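Side-chain contacts in cellobiose 2-epimerase (Caldibacillus thermoamylovorans, PDB 5ZHB), which catalyses the 2-epimerisation of cellobiose at its reducing-end glucose, interconverting it with the mannose-ended disaccharide: residues S290-Y293 with K299-Y302; R334-V339 with G350-S355. One frame throughout, in Å; residues are numbered along the deposited sequence.

Interaction 1: S290-Y293 with K299-Y302; sequences SLAY and KIDY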
ATOM      1  N   SER A 290      -4.857 -12.454  15.944  1.00 27.26           N
ATOM      2  CA  SER A 290      -4.242 -12.189  14.640  1.00 27.86           C
ATOM      3  C   SER A 290      -5.332 -12.094  13.573  1.00 27.21           C
ATOM      4  O   SER A 290      -6.476 -12.453  13.828  1.00 27.28           O
ATOM      5  CB  SER A 290      -3.183 -13.240  14.302  1.00 27.32           C
ATOM      6  OG  SER A 290      -3.731 -14.494  13.910  1.00 27.72           O
ATOM      7  N   LEU A 291      -4.990 -11.645  12.358  1.00 25.42           N
ATOM      8  CA  LEU A 291      -5.959 -11.660  11.265  1.00 26.33           C
ATOM      9  C   LEU A 291      -5.622 -12.714  10.228  1.00 29.30           C
ATOM     10  O   LEU A 291      -4.481 -12.832   9.792  1.00 26.78           O
ATOM     11  CB  LEU A 291      -6.055 -10.319  10.555  1.00 30.82           C
ATOM     12  CG  LEU A 291      -6.924  -9.310  11.289  1.00 34.04           C
ATOM     13  CD1 LEU A 291      -6.092  -8.647  12.339  1.00 33.73           C
ATOM     14  CD2 LEU A 291      -7.551  -8.363  10.321  1.00 38.07           C
ATOM     15  N   ALA A 292      -6.670 -13.430   9.801  1.00 27.00           N
ATOM     16  CA  ALA A 292      -6.623 -14.302   8.654  1.00 26.68           C
ATOM     17  C   ALA A 292      -6.348 -13.483   7.399  1.00 22.61           C
ATOM     18  O   ALA A 292      -6.443 -12.257   7.425  1.00 25.10           O
ATOM     19  CB  ALA A 292      -7.941 -15.067   8.522  1.00 29.09           C
ATOM     20  N   TYR A 293      -6.089 -14.187   6.290  1.00 23.65           N
ATOM     21  CA  TYR A 293      -5.725 -13.534   5.040  1.00 23.91           C
ATOM     22  C   TYR A 293      -6.927 -13.351   4.117  1.00 24.63           C
ATOM     23  O   TYR A 293      -7.219 -12.239   3.678  1.00 25.62           O
ATOM     24  CB  TYR A 293      -4.609 -14.359   4.388  1.00 21.94           C
ATOM     25  CG  TYR A 293      -4.075 -13.777   3.095  1.00 24.35           C
ATOM     26  CD1 TYR A 293      -3.758 -12.424   2.975  1.00 25.27           C
ATOM     27  CD2 TYR A 293      -3.921 -14.585   1.981  1.00 30.41           C
ATOM     28  CE1 TYR A 293      -3.260 -11.906   1.786  1.00 28.58           C
ATOM     29  CE2 TYR A 293      -3.449 -14.075   0.789  1.00 30.69           C
ATOM     30  CZ  TYR A 293      -3.127 -12.736   0.692  1.00 29.56           C
ATOM     31  OH  TYR A 293      -2.674 -12.283  -0.509  1.00 36.53           O
ATOM     32  N   LYS A 299     -13.657 -21.063   1.862  1.00 41.42           N
ATOM     33  CA  LYS A 299     -12.426 -21.541   2.483  1.00 43.28           C
ATOM     34  C   LYS A 299     -11.556 -20.375   2.952  1.00 40.66           C
ATOM     35  O   LYS A 299     -11.206 -19.492   2.172  1.00 35.27           O
ATOM     36  CB  LYS A 299     -11.700 -22.461   1.500  1.00 47.85           C
ATOM     37  CG  LYS A 299     -12.496 -23.729   1.214  1.00 57.52           C
ATOM     38  CD  LYS A 299     -12.367 -24.320  -0.186  1.00 60.03           C
ATOM     39  CE  LYS A 299     -11.020 -24.916  -0.453  1.00 61.01           C
ATOM     40  NZ  LYS A 299     -11.147 -26.006  -1.426  1.00 64.95           N
ATOM     41  N   ILE A 300     -11.214 -20.410   4.239  1.00 39.19           N
ATOM     42  CA  ILE A 300     -10.394 -19.396   4.860  1.00 41.70           C
ATOM     43  C   ILE A 300      -8.925 -19.812   4.764  1.00 39.60           C
ATOM     44  O   ILE A 300      -8.530 -20.930   5.084  1.00 36.11           O
ATOM     45  CB  ILE A 300     -10.844 -19.139   6.308  1.00 42.11           C
ATOM     46  CG1 ILE A 300     -12.270 -18.567   6.345  1.00 45.14           C
ATOM     47  CG2 ILE A 300      -9.843 -18.219   7.017  1.00 40.45           C
ATOM     48  CD1 ILE A 300     -12.921 -18.570   7.720  1.00 44.13           C
ATOM     49  N   ASP A 301      -8.110 -18.876   4.294  1.00 32.63           N
ATOM     50  CA  ASP A 301      -6.674 -19.002   4.411  1.00 31.57           C
ATOM     51  C   ASP A 301      -6.263 -18.354   5.731  1.00 30.94           C
ATOM     52  O   ASP A 301      -6.386 -17.144   5.878  1.00 30.54           O
ATOM     53  CB  ASP A 301      -6.036 -18.442   3.147  1.00 29.50           C
ATOM     54  CG  ASP A 301      -4.521 -18.480   3.119  1.00 28.35           C
ATOM     55  OD1 ASP A 301      -3.925 -18.811   4.139  1.00 29.38           O
ATOM     56  OD2 ASP A 301      -3.964 -18.218   2.049  1.00 29.94           O
ATOM     57  N   TYR A 302      -5.748 -19.179   6.652  1.00 29.52           N
ATOM     58  CA  TYR A 302      -5.407 -18.783   8.008  1.00 31.85           C
ATOM     59  C   TYR A 302      -3.956 -18.299   8.114  1.00 28.29           C
ATOM     60  O   TYR A 302      -3.493 -18.011   9.216  1.00 29.38           O
ATOM     61  CB  TYR A 302      -5.609 -19.967   8.970  1.00 34.91           C
ATOM     62  CG  TYR A 302      -7.081 -20.248   9.231  1.00 38.45           C
ATOM     63  CD1 TYR A 302      -7.823 -19.386  10.027  1.00 39.62           C
ATOM     64  CD2 TYR A 302      -7.731 -21.330   8.655  1.00 40.92           C
ATOM     65  CE1 TYR A 302      -9.174 -19.598  10.252  1.00 43.65           C
ATOM     66  CE2 TYR A 302      -9.083 -21.556   8.880  1.00 41.72           C
ATOM     67  CZ  TYR A 302      -9.802 -20.685   9.679  1.00 42.69           C
ATOM     68  OH  TYR A 302     -11.133 -20.838   9.917  1.00 42.27           O
TER

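Interaction 2: R334-V339 with G350-S355; sequences RIWDYV and GEWYWS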
ATOM      1  N   ARG A 334      -3.851  -6.826  20.881  1.00 23.31           N
ATOM      2  CA  ARG A 334      -3.649  -8.244  20.675  1.00 26.38           C
ATOM      3  C   ARG A 334      -2.941  -8.536  19.347  1.00 26.71           C
ATOM      4  O   ARG A 334      -2.138  -9.463  19.262  1.00 24.89           O
ATOM      5  CB  ARG A 334      -4.968  -9.020  20.701  1.00 27.06           C
ATOM      6  CG  ARG A 334      -5.631  -8.919  22.067  1.00 31.17           C
ATOM      7  CD  ARG A 334      -7.001  -9.587  22.030  1.00 32.02           C
ATOM      8  NE  ARG A 334      -6.822 -11.035  22.026  1.00 33.65           N
ATOM      9  CZ  ARG A 334      -7.484 -11.951  21.332  1.00 38.49           C
ATOM     10  NH1 ARG A 334      -8.421 -11.633  20.453  1.00 44.83           N
ATOM     11  NH2 ARG A 334      -7.171 -13.214  21.510  1.00 38.39           N
ATOM     12  N   ILE A 335      -3.215  -7.758  18.297  1.00 25.27           N
ATOM     13  CA  ILE A 335      -2.450  -7.936  17.069  1.00 25.10           C
ATOM     14  C   ILE A 335      -0.979  -7.634  17.358  1.00 23.19           C
ATOM     15  O   ILE A 335      -0.095  -8.341  16.881  1.00 25.25           O
ATOM     16  CB  ILE A 335      -2.968  -7.044  15.926  1.00 25.11           C
ATOM     17  CG1 ILE A 335      -4.429  -7.349  15.592  1.00 23.45           C
ATOM     18  CG2 ILE A 335      -2.070  -7.185  14.687  1.00 24.35           C
ATOM     19  CD1 ILE A 335      -5.088  -6.230  14.811  1.00 24.71           C
ATOM     20  N   TRP A 336      -0.717  -6.552  18.084  1.00 24.52           N
ATOM     21  CA  TRP A 336       0.653  -6.163  18.325  1.00 22.33           C
ATOM     22  C   TRP A 336       1.406  -7.250  19.082  1.00 25.68           C
ATOM     23  O   TRP A 336       2.529  -7.608  18.714  1.00 24.55           O
ATOM     24  CB  TRP A 336       0.710  -4.841  19.065  1.00 25.75           C
ATOM     25  CG  TRP A 336       2.118  -4.388  19.339  1.00 26.32           C
ATOM     26  CD1 TRP A 336       2.601  -3.998  20.550  1.00 25.50           C
ATOM     27  CD2 TRP A 336       3.194  -4.221  18.394  1.00 25.57           C
ATOM     28  NE1 TRP A 336       3.911  -3.624  20.438  1.00 27.95           N
ATOM     29  CE2 TRP A 336       4.299  -3.728  19.128  1.00 27.72           C
ATOM     30  CE3 TRP A 336       3.349  -4.430  17.019  1.00 26.27           C
ATOM     31  CZ2 TRP A 336       5.524  -3.443  18.536  1.00 25.50           C
ATOM     32  CZ3 TRP A 336       4.575  -4.137  16.433  1.00 23.92           C
ATOM     33  CH2 TRP A 336       5.632  -3.639  17.180  1.00 25.53           C
ATOM     34  N   ASP A 337       0.779  -7.824  20.113  1.00 28.96           N
ATOM     35  CA  ASP A 337       1.392  -8.940  20.818  1.00 32.88           C
ATOM     36  C   ASP A 337       1.702 -10.115  19.908  1.00 28.57           C
ATOM     37  O   ASP A 337       2.746 -10.749  20.039  1.00 27.79           O
ATOM     38  CB  ASP A 337       0.517  -9.494  21.928  1.00 38.24           C
ATOM     39  CG  ASP A 337       0.932  -8.930  23.271  1.00 45.06           C
ATOM     40  OD1 ASP A 337       2.117  -9.147  23.641  1.00 46.68           O
ATOM     41  OD2 ASP A 337       0.098  -8.226  23.879  1.00 49.87           O
ATOM     42  N   TYR A 338       0.750 -10.468  19.047  1.00 25.65           N
ATOM     43  CA  TYR A 338       0.990 -11.530  18.093  1.00 26.09           C
ATOM     44  C   TYR A 338       2.208 -11.190  17.221  1.00 25.14           C
ATOM     45  O   TYR A 338       3.063 -12.055  16.985  1.00 26.83           O
ATOM     46  CB  TYR A 338      -0.226 -11.738  17.195  1.00 23.27           C
ATOM     47  CG  TYR A 338      -0.008 -12.855  16.201  1.00 24.20           C
ATOM     48  CD1 TYR A 338      -0.355 -14.172  16.486  1.00 25.67           C
ATOM     49  CD2 TYR A 338       0.551 -12.577  14.960  1.00 24.56           C
ATOM     50  CE1 TYR A 338      -0.121 -15.190  15.572  1.00 28.27           C
ATOM     51  CE2 TYR A 338       0.814 -13.586  14.066  1.00 24.02           C
ATOM     52  CZ  TYR A 338       0.468 -14.890  14.358  1.00 26.07           C
ATOM     53  OH  TYR A 338       0.738 -15.823  13.403  1.00 26.78           O
ATOM     54  N   VAL A 339       2.225  -9.948  16.701  1.00 23.22           N
ATOM     55  CA  VAL A 339       3.253  -9.486  15.786  1.00 23.41           C
ATOM     56  C   VAL A 339       4.639  -9.550  16.446  1.00 24.42           C
ATOM     57  O   VAL A 339       5.614  -9.970  15.817  1.00 24.17           O
ATOM     58  CB  VAL A 339       2.965  -8.071  15.250  1.00 21.88           C
ATOM     59  CG1 VAL A 339       4.160  -7.459  14.538  1.00 24.43           C
ATOM     60  CG2 VAL A 339       1.780  -8.073  14.291  1.00 23.80           C
ATOM     61  N   GLY A 350      17.700  -9.658  10.102  1.00 27.05           N
ATOM     62  CA  GLY A 350      16.293  -9.823   9.755  1.00 27.33           C
ATOM     63  C   GLY A 350      15.461  -8.550   9.898  1.00 24.55           C
ATOM     64  O   GLY A 350      15.941  -7.479  10.298  1.00 23.83           O
ATOM     65  N   GLU A 351      14.171  -8.664   9.526  1.00 21.70           N
ATOM     66  CA  GLU A 351      13.244  -7.547   9.655  1.00 22.70           C
ATOM     67  C   GLU A 351      11.929  -8.133  10.157  1.00 23.23           C
ATOM     68  O   GLU A 351      11.869  -8.679  11.257  1.00 24.25           O
ATOM     69  CB  GLU A 351      13.243  -6.829   8.298  1.00 22.07           C
ATOM     70  CG  GLU A 351      12.426  -5.547   8.213  1.00 21.18           C
ATOM     71  CD  GLU A 351      11.140  -5.562   7.372  1.00 20.32           C
ATOM     72  OE1 GLU A 351      10.654  -4.462   7.078  1.00 21.95           O
ATOM     73  OE2 GLU A 351      10.613  -6.638   7.065  1.00 20.67           O
ATOM     74  N   TRP A 352      10.935  -8.171   9.266  1.00 22.61           N
ATOM     75  CA  TRP A 352       9.706  -8.901   9.515  1.00 21.10           C
ATOM     76  C   TRP A 352       9.609 -10.066   8.531  1.00 19.09           C
ATOM     77  O   TRP A 352       9.964  -9.994   7.357  1.00 19.76           O
ATOM     78  CB  TRP A 352       8.483  -7.967   9.382  1.00 21.02           C
ATOM     79  CG  TRP A 352       8.361  -6.855  10.400  1.00 22.70           C
ATOM     80  CD1 TRP A 352       9.327  -6.194  11.091  1.00 22.63           C
ATOM     81  CD2 TRP A 352       7.109  -6.283  10.851  1.00 22.00           C
ATOM     82  NE1 TRP A 352       8.780  -5.259  11.932  1.00 22.18           N
ATOM     83  CE2 TRP A 352       7.413  -5.293  11.806  1.00 21.33           C
ATOM     84  CE3 TRP A 352       5.769  -6.538  10.552  1.00 22.18           C
ATOM     85  CZ2 TRP A 352       6.427  -4.544  12.442  1.00 20.95           C
ATOM     86  CZ3 TRP A 352       4.796  -5.798  11.186  1.00 22.33           C
ATOM     87  CH2 TRP A 352       5.114  -4.840  12.133  1.00 22.71           C
ATOM     88  N   TYR A 353       9.033 -11.162   8.998  1.00 20.80           N
ATOM     89  CA  TYR A 353       8.691 -12.230   8.079  1.00 20.00           C
ATOM     90  C   TYR A 353       7.529 -11.827   7.171  1.00 20.30           C
ATOM     91  O   TYR A 353       6.698 -10.996   7.529  1.00 20.09           O
ATOM     92  CB  TYR A 353       8.263 -13.455   8.864  1.00 22.23           C
ATOM     93  CG  TYR A 353       9.300 -14.001   9.819  1.00 22.45           C
ATOM     94  CD1 TYR A 353      10.533 -14.471   9.365  1.00 25.90           C
ATOM     95  CD2 TYR A 353       8.982 -14.168  11.164  1.00 24.92           C
ATOM     96  CE1 TYR A 353      11.464 -14.990  10.258  1.00 27.01           C
ATOM     97  CE2 TYR A 353       9.893 -14.703  12.054  1.00 25.83           C
ATOM     98  CZ  TYR A 353      11.114 -15.148  11.593  1.00 28.66           C
ATOM     99  OH  TYR A 353      11.959 -15.689  12.503  1.00 28.75           O
ATOM    100  N   TRP A 354       7.498 -12.425   5.982  1.00 19.19           N
ATOM    101  CA  TRP A 354       6.423 -12.216   5.040  1.00 21.84           C
ATOM    102  C   TRP A 354       5.106 -12.657   5.677  1.00 22.46           C
ATOM    103  O   TRP A 354       4.099 -11.949   5.641  1.00 20.64           O
ATOM    104  CB  TRP A 354       6.713 -13.021   3.766  1.00 24.20           C
ATOM    105  CG  TRP A 354       5.668 -12.838   2.692  1.00 28.49           C
ATOM    106  CD1 TRP A 354       4.378 -13.295   2.741  1.00 33.19           C
ATOM    107  CD2 TRP A 354       5.812 -12.209   1.409  1.00 29.44           C
ATOM    108  NE1 TRP A 354       3.694 -12.941   1.614  1.00 33.84           N
ATOM    109  CE2 TRP A 354       4.559 -12.312   0.759  1.00 35.23           C
ATOM    110  CE3 TRP A 354       6.875 -11.610   0.736  1.00 32.04           C
ATOM    111  CZ2 TRP A 354       4.339 -11.823  -0.523  1.00 36.62           C
ATOM    112  CZ3 TRP A 354       6.672 -11.162  -0.549  1.00 39.48           C
ATOM    113  CH2 TRP A 354       5.422 -11.274  -1.173  1.00 45.24           C
ATOM    114  N   SER A 355       5.117 -13.872   6.231  1.00 20.47           N
ATOM    115  CA  SER A 355       3.909 -14.425   6.826  1.00 20.95           C
ATOM    116  C   SER A 355       4.268 -15.486   7.850  1.00 23.97           C
ATOM    117  O   SER A 355       5.424 -15.914   7.922  1.00 23.93           O
ATOM    118  CB  SER A 355       2.958 -14.939   5.752  1.00 21.50           C
ATOM    119  OG  SER A 355       3.540 -15.943   4.939  1.00 22.91           O
TER

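Interaction 1: S290-Y293 with K299-Y302
Tyr293 meets Asp301 with backbone and ring alike. Its N donates to Asp301 O at 3.0 Å, and the bond is nearly straight, 165° at the hydrogen. The same carbonyl oxygen lies 3.6 Å from Tyr293 CB, where the side chain sets out. With CG anti to the backbone N in both residues (chi1 -178° in Tyr293), the two side chains run side by side in one direction. Further out, the ring turns an edge to the acid: CD2 is 3.6 Å from Asp301 OD2, which sits near the ring plane, while the carboxylate stands almost at right angles to the ring, the planes 85° apart. The Tyr293 side chain also touches Val308 on helix 306-323. Beside the bond, the small methyl of Ala292 fits between main chain and side chain, with CB 3.7 Å from Asp301 O and 4.0 Å from Ile300 CG2. The other carboxylate oxygen of Asp301, OD1, is hydrogen-bonded to Thr303, which should help fix the rotation of the group. The backbone bond thus supplies the polar link between the two segments, beside the 294-296/299-305 hairpin, and the ring edge, with its slightly positive C-H, is probably a mildly favourable neighbour for the carboxylate oxygen.

Interaction 2: R334-V339 with G350-S355
Trp352 and Val339 make most of this contact, and Trp336 completes it. Val339 points from helix 326-343 at the indole and lays one methyl, CG1, over a face of the six-membered ring. That carbon is 4.1 Å from the ring centroid and 28° off the normal, a CH-pi contact displaced toward the outer rim, where CG1 comes to 3.7 Å from Trp352 CH2. The methyl gets there because CG1 is anti to the backbone N (chi1 168°). A branched valine suits the place: it is short enough to leave room for a broad indole, yet offers a methyl to its face.

Trp336, one helical turn earlier, adds a looser apolar touch. Its CZ3 is 4.4 Å from Trp352 CH2, and this atom of Trp352 lies at the edge of the Trp336 ring, near its plane. The benzo ends of the two indoles thus approach each other, while their polar nitrogens serve elsewhere: NE1 of Trp336 donates to Glu7 and NE1 of Trp352 to Glu11, both on helix 2-21. Tryptophan fits both positions, since it fills a buried space with carbon and still ties its N-H to an acid.

The backbone of Trp352 is held too. Its N donates to Glu351 OE2 at 2.7 Å, meeting the oxygen from above the carboxylate plane, 40° out of it; the same oxygen forms a salt bridge with Lys372.

Here the loop after helix 326-343 folds back on the helix it has left and sets an indole where three helices meet, for Trp352 also touches helices 2-21 and 306-323. Such packing joins adjacent helices within the (alpha/alpha)6 barrel characteristic of the N-acylglucosamine 2-epimerase family.

Overall arrangement
Interaction 1 closes before interaction 2 opens along the chain, and their centres lie about 15 Å apart on the same side of the molecule. They touch directly: Leu291 CD1 packs 3.6 Å from Ile335 CD1, and Ser290 CB 3.7 Å from Tyr338 CD1, so the loop 290-293 rests on helix 326-343. Helix 306-323 borders both. A second tie is the antiparallel sheet, in which strand 299-305 of interaction 1 pairs with strand 355-356, where interaction 2 ends. One contact ties the loop leading into a strand hairpin to its second strand, and the other ties a loop to a helix of the barrel, so together they join loops, sheet and helices in this part of it.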